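Methylenetetrahydrofolate--tRNA-(uracil-5-)-methyltransferase TrmFO (Thermus thermophilus, PDB 3G5S) catalyses the folate- and FAD-dependent methylation of uridine 54 to 5-methyluridine in tRNA, probably drawing its reducing power from NADH or NADPH. Local coordinates at residues A17-L20 with L21-V25. Residues are numbered along the deposited sequence; the frame is centred on the assembly and turned at random.
Sequences AWTL and LRLGV. With EDO (1,2-ethanediol), chain I.
Arg-22 runs across the indole of Trp-18, one helical turn earlier, and the two side chains cross at about a right angle. Arg-22 CG stands 3.9 Å from the centroid of the Trp-18 five-membered ring and 17° off the ring normal, a CH-pi contact over one face, while Arg-22 CD comes within 3.4 Å of Trp-18 NE1. With Trp-18 CG anti to the backbone nitrogen (chi1 -169°), the indole lies beside the arginine chain; that chain bends at its third torsion, and its guanidinium plane lies 24° from that of the indole. One water, in plane at the guanidinium edge, accepts from Arg-22 NH2 at 2.7 Å and donates to Thr-19 OG1, which is also hydrogen-bonded to Glu-15 O; NH2 has a second acceptor in Ala-74 O. Losing the long side chain of Arg-22 to an alanine is likely to strip the CH-pi cover from that indole face and leave the water and Ala-74 O without their guanidinium donor.

The helix closes in a Schellman motif. Val-25 N reaches back to Leu-20 O at 2.9 Å, from above the carbonyl plane, and Gly-24 N bonds Leu-21 O, also at 2.9 Å; the positive phi of Gly-24 permits the reversal. Next to this capping bond Leu-20 CD2 packs on Val-25 CG1 at 3.8 Å, the tight, buried side. By contrast, Gly-24 is exposed, and its O receives a hydrogen bond from O1 of a 1,2-ethanediol probably left from crystallisation.

The turn ends helix 11-22 and leads into strand 27-30 of the Rossmann-type beta-alpha-beta unit that begins with strand 4-7. Ala-17, Leu-20 and Leu-21 rest on Val-27 of that strand, Trp-18 and Leu-21 meet Leu-108 of helix 97-109, and Thr-19, Leu-20 and Leu-23 face helix 343-361.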
loop_
_atom_site.group_PDB
_atom_site.type_symbol
_atom_site.label_atom_id
_atom_site.label_comp_id
_atom_site.label_asym_id
_atom_site.label_seq_id
_atom_site.Cartn_x
_atom_site.Cartn_y
_atom_site.Cartn_z
ATOM N N ALA A 17 17.191 -4.069 -7.203
ATOM C CA ALA A 17 18.401 -4.418 -7.937
ATOM C C ALA A 17 19.320 -3.212 -8.077
ATOM O O ALA A 17 20.522 -3.314 -7.851
ATOM C CB ALA A 17 18.052 -4.993 -9.304
ATOM N N TRP A 18 18.762 -2.065 -8.444
ATOM C CA TRP A 18 19.590 -0.885 -8.635
ATOM C C TRP A 18 20.294 -0.490 -7.340
ATOM O O TRP A 18 21.454 -0.065 -7.350
ATOM C CB TRP A 18 18.732 0.268 -9.147
ATOM C CG TRP A 18 19.518 1.438 -9.630
ATOM C CD1 TRP A 18 19.507 2.702 -9.118
ATOM C CD2 TRP A 18 20.414 1.463 -10.747
ATOM N NE1 TRP A 18 20.352 3.511 -9.843
ATOM C CE2 TRP A 18 20.920 2.774 -10.849
ATOM C CE3 TRP A 18 20.847 0.497 -11.665
ATOM C CZ2 TRP A 18 21.834 3.143 -11.835
ATOM C CZ3 TRP A 18 21.751 0.868 -12.644
ATOM C CH2 TRP A 18 22.236 2.179 -12.721
ATOM N N THR A 19 19.590 -0.615 -6.223
ATOM C CA THR A 19 20.162 -0.242 -4.938
ATOM C C THR A 19 21.355 -1.135 -4.591
ATOM O O THR A 19 22.416 -0.658 -4.176
ATOM C CB THR A 19 19.098 -0.313 -3.826
ATOM O OG1 THR A 19 17.926 0.409 -4.228
ATOM C CG2 THR A 19 19.624 0.288 -2.537
ATOM N N LEU A 20 21.173 -2.437 -4.772
ATOM C CA LEU A 20 22.251 -3.386 -4.569
ATOM C C LEU A 20 23.452 -3.051 -5.458
ATOM O O LEU A 20 24.592 -2.991 -4.989
ATOM C CB LEU A 20 21.735 -4.790 -4.855
ATOM C CG LEU A 20 20.891 -5.401 -3.734
ATOM C CD1 LEU A 20 19.781 -6.287 -4.285
ATOM C CD2 LEU A 20 21.773 -6.186 -2.786
ATOM N N LEU A 21 23.191 -2.826 -6.741
ATOM C CA LEU A 21 24.255 -2.552 -7.696
ATOM C C LEU A 21 25.024 -1.283 -7.334
ATOM O O LEU A 21 26.253 -1.244 -7.428
ATOM C CB LEU A 21 23.691 -2.465 -9.115
ATOM C CG LEU A 21 23.048 -3.754 -9.640
ATOM C CD1 LEU A 21 22.254 -3.490 -10.910
ATOM C CD2 LEU A 21 24.103 -4.833 -9.872
ATOM N N ARG A 22 24.295 -0.246 -6.917
ATOM C CA ARG A 22 24.898 1.033 -6.527
ATOM C C ARG A 22 25.856 0.868 -5.360
ATOM O O ARG A 22 26.831 1.613 -5.238
ATOM C CB ARG A 22 23.822 2.063 -6.132
ATOM C CG ARG A 22 22.886 2.477 -7.249
ATOM C CD ARG A 22 22.183 3.776 -6.934
ATOM N NE ARG A 22 20.963 3.668 -6.132
ATOM C CZ ARG A 22 20.608 4.578 -5.222
ATOM N NH1 ARG A 22 21.412 5.594 -4.970
ATOM N NH2 ARG A 22 19.481 4.459 -4.540
ATOM N N LEU A 23 25.546 -0.085 -4.488
ATOM C CA LEU A 23 26.377 -0.373 -3.327
ATOM C C LEU A 23 27.447 -1.428 -3.621
ATOM O O LEU A 23 28.137 -1.894 -2.715
ATOM C CB LEU A 23 25.504 -0.776 -2.134
ATOM C CG LEU A 23 24.663 0.385 -1.581
ATOM C CD1 LEU A 23 23.603 -0.140 -0.632
ATOM C CD2 LEU A 23 25.533 1.430 -0.902
ATOM N N GLY A 24 27.597 -1.782 -4.894
ATOM C CA GLY A 24 28.638 -2.708 -5.311
ATOM C C GLY A 24 28.368 -4.175 -5.018
ATOM O O GLY A 24 29.302 -4.979 -4.970
ATOM N N VAL A 25 27.097 -4.529 -4.834
ATOM C CA VAL A 25 26.721 -5.911 -4.544
ATOM C C VAL A 25 26.102 -6.535 -5.795
ATOM O O VAL A 25 25.104 -6.041 -6.303
ATOM C CB VAL A 25 25.731 -5.970 -3.366
ATOM C CG1 VAL A 25 25.325 -7.404 -3.074
ATOM C CG2 VAL A 25 26.331 -5.317 -2.129
HETATM C C1 EDO I . 30.963 -4.084 -2.324
HETATM O O1 EDO I . 31.599 -4.033 -3.604
HETATM C C2 EDO I . 30.999 -5.520 -1.823
HETATM O O2 EDO I . 32.347 -6.003 -1.820
HETATM O O HOH W 1 18.149 2.598 -5.882
#